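Phenolic acid decarboxylase (Sedimentibacter hydroxybenzoicus, PDB 7AE5) catalyses the reversible, non-oxidative decarboxylation of 4-hydroxybenzoate and 3,4-dihydroxybenzoate under anaerobic conditions, a UbiD-family reaction that uses prenylated FMN and manganese. Local coordinates at residues E13-E18 with W71-L76; Q20-K25 with N47-F52. One frame throughout, in Å; residues are numbered along the deposited sequence.

Interaction 1. Residues E13-E18 with W71-L76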
# COMPACT_ATOMS: atom_id res chain seq x y z
N GLU C 13 14.93 47.26 -26.72
CA GLU C 13 16.25 47.58 -27.25
C GLU C 13 17.36 46.93 -26.43
O GLU C 13 18.38 46.52 -26.98
CB GLU C 13 16.44 49.10 -27.30
N VAL C 14 17.17 46.84 -25.11
CA VAL C 14 18.11 46.10 -24.28
C VAL C 14 18.14 44.64 -24.70
O VAL C 14 19.21 44.02 -24.80
CB VAL C 14 17.75 46.25 -22.79
CG1 VAL C 14 18.47 45.21 -21.95
CG2 VAL C 14 18.09 47.65 -22.31
N LEU C 15 16.97 44.06 -24.98
CA LEU C 15 16.90 42.68 -25.44
C LEU C 15 17.66 42.50 -26.75
O LEU C 15 18.44 41.55 -26.90
CB LEU C 15 15.44 42.25 -25.61
CG LEU C 15 14.59 41.95 -24.37
CD1 LEU C 15 13.19 41.53 -24.80
CD2 LEU C 15 15.23 40.88 -23.51
N GLU C 16 17.43 43.39 -27.71
CA GLU C 16 18.10 43.28 -29.00
C GLU C 16 19.61 43.47 -28.86
O GLU C 16 20.39 42.82 -29.57
CB GLU C 16 17.52 44.29 -29.99
CG GLU C 16 18.11 44.19 -31.39
CD GLU C 16 17.38 45.04 -32.40
OE1 GLU C 16 16.99 46.18 -32.05
OE2 GLU C 16 17.19 44.58 -33.55
N GLN C 17 20.03 44.36 -27.96
CA GLN C 17 21.46 44.59 -27.76
C GLN C 17 22.14 43.34 -27.20
O GLN C 17 23.27 43.03 -27.58
CB GLN C 17 21.67 45.78 -26.83
CG GLN C 17 21.99 47.08 -27.55
CD GLN C 17 21.98 48.27 -26.62
OE1 GLN C 17 21.78 48.13 -25.41
NE2 GLN C 17 22.20 49.46 -27.17
N GLU C 18 21.46 42.63 -26.30
CA GLU C 18 22.01 41.42 -25.71
C GLU C 18 21.81 40.19 -26.58
O GLU C 18 22.17 39.08 -26.16
CB GLU C 18 21.38 41.18 -24.33
CG GLU C 18 21.61 42.31 -23.34
CD GLU C 18 23.02 42.33 -22.79
OE1 GLU C 18 23.47 43.42 -22.36
OE2 GLU C 18 23.68 41.27 -22.78
N TRP C 71 14.84 32.56 -19.55
CA TRP C 71 15.52 33.02 -18.35
C TRP C 71 16.52 34.12 -18.65
O TRP C 71 16.88 34.88 -17.74
CB TRP C 71 16.20 31.85 -17.65
CG TRP C 71 15.22 30.93 -17.02
CD1 TRP C 71 15.01 29.61 -17.31
CD2 TRP C 71 14.26 31.27 -16.00
NE1 TRP C 71 14.00 29.10 -16.52
CE2 TRP C 71 13.53 30.10 -15.71
CE3 TRP C 71 13.97 32.44 -15.30
CZ2 TRP C 71 12.51 30.08 -14.76
CZ3 TRP C 71 12.97 32.41 -14.35
CH2 TRP C 71 12.25 31.24 -14.09
N GLN C 72 16.97 34.24 -19.90
CA GLN C 72 17.78 35.39 -20.28
C GLN C 72 16.95 36.66 -20.28
O GLN C 72 17.35 37.67 -19.69
CB GLN C 72 18.41 35.16 -21.66
CG GLN C 72 19.62 34.23 -21.67
CD GLN C 72 19.26 32.79 -21.34
OE1 GLN C 72 18.14 32.35 -21.59
NE2 GLN C 72 20.22 32.06 -20.78
N ASN C 73 15.78 36.62 -20.92
CA ASN C 73 14.88 37.77 -20.91
C ASN C 73 14.40 38.08 -19.49
O ASN C 73 14.27 39.25 -19.12
CB ASN C 73 13.68 37.51 -21.82
CG ASN C 73 14.09 37.25 -23.26
OD1 ASN C 73 15.26 37.02 -23.55
ND2 ASN C 73 13.12 37.26 -24.16
N HIS C 74 14.14 37.04 -18.70
CA HIS C 74 13.73 37.24 -17.31
C HIS C 74 14.84 37.90 -16.51
O HIS C 74 14.57 38.80 -15.70
CB HIS C 74 13.36 35.89 -16.70
CG HIS C 74 12.58 35.99 -15.42
ND1 HIS C 74 13.16 36.29 -14.21
CD2 HIS C 74 11.26 35.83 -15.17
CE1 HIS C 74 12.24 36.30 -13.27
NE2 HIS C 74 11.07 36.03 -13.82
N ALA C 75 16.09 37.48 -16.71
CA ALA C 75 17.21 38.10 -16.02
C ALA C 75 17.33 39.57 -16.39
O ALA C 75 17.47 40.43 -15.51
CB ALA C 75 18.51 37.36 -16.36
N LEU C 76 17.26 39.88 -17.68
CA LEU C 76 17.33 41.28 -18.11
C LEU C 76 16.15 42.08 -17.60
O LEU C 76 16.27 43.29 -17.37
CB LEU C 76 17.41 41.35 -19.64
CG LEU C 76 18.62 40.69 -20.29
CD1 LEU C 76 18.42 40.55 -21.79
CD2 LEU C 76 19.89 41.47 -19.99
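Leu15 and Leu76 each hold CG beside the backbone nitrogen and anti to the carbonyl carbon (chi1 -75° and -62°), and with chi2 extended in both, a methyl of each reaches into the space between two helices. There CD2 of Leu15 meets CD1 of Leu76 at 3.6 Å, the closest approach of the contact. The two branched chains pass each other at a slant, with one methyl of each in contact.

Leu76, buried, is the residue that Val14, Leu15 and Glu18 all touch. Its CD1 also comes within 4.0 Å of Glu18 CB, while its CD2 rests 3.9 Å from Glu18 CG, with Val14 CG1 standing more loosely at 4.5 Å from the same CD2. Glu18 takes part through its methylenes, the chain bent at chi2 and the carboxylate lying just beyond the leucine methyl. A long side chain suits this helix end, greasy near the backbone and charged at its tip.

The pairing joins helix 8-17 to helix 71-77 in the N-terminal domain of the UbiD fold. Their local axes approach to 10.6 Å and run at 128° to one another, a steep, partly antiparallel crossing in which side chains, not backbones, make the contact. The nearest CA atoms across it are those of Leu15 and Asn73, 7.0 Å apart.

Asn73 offers the second surface to Leu15. CD2 of the leucine sits 3.8 Å from Asn73 CG, the two side chains meeting nearly at right angles. An amide can lie against a methyl in this buried place because its polar ends are engaged elsewhere: ND2 donates to the carbonyl of Val67, and OD1 accepts from NE2 of Gln20. Asparagine suits the position because one short side chain supplies both the donor and the acceptor.

Interaction 2. Residues Q20-K25 with N47-F52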
# COMPACT_ATOMS: atom_id res chain seq x y z
N GLN C 20 18.77 39.01 -27.67
CA GLN C 20 17.57 38.31 -27.25
C GLN C 20 16.32 38.82 -27.97
O GLN C 20 15.21 38.75 -27.44
CB GLN C 20 17.39 38.42 -25.74
CG GLN C 20 18.37 37.58 -24.94
CD GLN C 20 18.37 36.13 -25.37
OE1 GLN C 20 19.40 35.59 -25.78
NE2 GLN C 20 17.21 35.49 -25.29
N LEU C 21 16.49 39.33 -29.19
CA LEU C 21 15.35 39.82 -29.96
C LEU C 21 15.64 39.63 -31.45
O LEU C 21 16.73 39.97 -31.92
CB LEU C 21 15.06 41.30 -29.65
CG LEU C 21 13.71 41.88 -30.08
CD1 LEU C 21 13.39 43.10 -29.24
CD2 LEU C 21 13.69 42.26 -31.55
N ILE C 22 14.66 39.09 -32.17
CA ILE C 22 14.77 38.84 -33.60
C ILE C 22 13.79 39.76 -34.32
O ILE C 22 12.66 39.96 -33.87
CB ILE C 22 14.48 37.37 -33.93
CG1 ILE C 22 15.48 36.46 -33.21
CG2 ILE C 22 14.52 37.13 -35.43
CD1 ILE C 22 16.90 36.62 -33.69
N ARG C 23 14.24 40.32 -35.44
CA ARG C 23 13.41 41.16 -36.30
C ARG C 23 13.08 40.37 -37.56
O ARG C 23 13.98 39.98 -38.31
CB ARG C 23 14.13 42.46 -36.66
CG ARG C 23 14.23 43.45 -35.51
CD ARG C 23 13.85 44.86 -35.96
NE ARG C 23 13.42 45.69 -34.84
CZ ARG C 23 14.22 46.47 -34.12
NH1 ARG C 23 15.51 46.56 -34.40
NH2 ARG C 23 13.71 47.17 -33.12
N VAL C 24 11.79 40.14 -37.79
CA VAL C 24 11.32 39.40 -38.96
C VAL C 24 10.98 40.45 -40.02
O VAL C 24 9.86 40.94 -40.10
CB VAL C 24 10.13 38.51 -38.62
CG1 VAL C 24 9.83 37.56 -39.77
CG2 VAL C 24 10.40 37.75 -37.34
N LYS C 25 11.97 40.76 -40.86
CA LYS C 25 11.89 41.93 -41.72
C LYS C 25 10.75 41.83 -42.73
O LYS C 25 10.11 42.83 -43.07
CB LYS C 25 13.22 42.15 -42.44
CG LYS C 25 14.34 42.65 -41.54
CD LYS C 25 13.96 43.96 -40.88
CE LYS C 25 15.18 44.82 -40.58
NZ LYS C 25 16.44 44.04 -40.60
N ASN C 47 17.94 30.32 -24.20
CA ASN C 47 18.25 31.62 -24.81
C ASN C 47 17.14 32.08 -25.75
O ASN C 47 17.40 32.83 -26.70
CB ASN C 47 19.59 31.58 -25.56
CG ASN C 47 20.74 31.18 -24.66
OD1 ASN C 47 21.37 32.02 -24.03
ND2 ASN C 47 21.01 29.88 -24.61
N GLN C 48 15.91 31.65 -25.50
CA GLN C 48 14.81 31.95 -26.40
C GLN C 48 14.61 33.46 -26.50
O GLN C 48 14.44 34.12 -25.48
CB GLN C 48 13.53 31.28 -25.93
CG GLN C 48 13.65 29.78 -25.73
CD GLN C 48 13.71 29.40 -24.27
OE1 GLN C 48 14.60 29.82 -23.54
NE2 GLN C 48 12.74 28.59 -23.83
N PRO C 49 14.63 34.03 -27.70
CA PRO C 49 14.47 35.47 -27.85
C PRO C 49 13.02 35.88 -28.02
O PRO C 49 12.14 35.06 -28.30
CB PRO C 49 15.27 35.76 -29.13
CG PRO C 49 15.02 34.54 -29.96
CD PRO C 49 14.88 33.37 -29.00
N ALA C 50 12.78 37.17 -27.83
CA ALA C 50 11.53 37.76 -28.27
C ALA C 50 11.57 37.94 -29.79
O ALA C 50 12.64 38.07 -30.39
CB ALA C 50 11.29 39.10 -27.58
N VAL C 51 10.40 37.94 -30.41
CA VAL C 51 10.28 38.03 -31.85
C VAL C 51 9.47 39.27 -32.20
O VAL C 51 8.34 39.43 -31.71
CB VAL C 51 9.65 36.76 -32.45
CG1 VAL C 51 9.50 36.90 -33.95
CG2 VAL C 51 10.50 35.55 -32.12
N PHE C 52 10.03 40.13 -33.03
CA PHE C 52 9.44 41.42 -33.38
C PHE C 52 9.05 41.41 -34.86
O PHE C 52 9.91 41.20 -35.72
CB PHE C 52 10.42 42.55 -33.09
CG PHE C 52 9.82 43.93 -33.16
CD1 PHE C 52 9.78 44.62 -34.36
CD2 PHE C 52 9.30 44.53 -32.03
CE1 PHE C 52 9.23 45.89 -34.43
CE2 PHE C 52 8.75 45.80 -32.09
CZ PHE C 52 8.71 46.48 -33.29
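Gln20 opens the pairing of two parallel strands: its carbonyl accepts from Ala50 N, after which Ile22 N donates to Ala50 O, Phe52 N to Ile22 O (2.8 Å) and Val24 N to Phe52 O. These strands belong to a beta-alpha-beta unit whose connection is helix 33-43.

Packing is tight on the face of Ile22 and Val51. Ile22 CG1 lies on Pro49 CG (3.8 Å) and Val24 CG2 on Val51 CG1 (3.6 Å), and Leu474, Leu471 and Trp467 of a second subunit cover these branched, apolar chains. On the other face Leu21 CD2 presses on Phe52 CB (3.6 Å) beneath helix 8-17. The looser, partly exposed end is Arg23, whose NE lies 3.8 Å from Phe52 CD1 with the guanidinium plane upright to the ring; the long cation-pi attraction is weak at most, and the guanidinium's firmer partner is Glu16, in a salt bridge.

Gln20, bent at chi2 (-54°), sends NE2 to Asn47 O at 3.0 Å, in its own amide plane but above the carbonyl's. A leucine in its place would probably leave Asn47 O and Asn73 OD1 without this donor. One buried amide thus ties the strand start to two neighbouring segments.

Interactions 1 and 2 lie in the N-terminal domain, their centres about 10 Å apart and away from the predicted cofactor and metal sites. Along the chain the order is 13-18, 20-25, 47-52, 71-76, so the helix pair of interaction 1 encloses the strand pair of interaction 2. Helix 8-17 runs almost directly into strand 21-24, an outermost strand, within this chain, of a four-stranded mixed sheet. A probable hydrogen bond from Gln20 N to Leu15 O (2.7 Å) marks the turn between them. Helix 8-17 takes part in the surroundings of both contacts, packing on helix 71-77 and on one face of the strands, while their other face meets a second subunit.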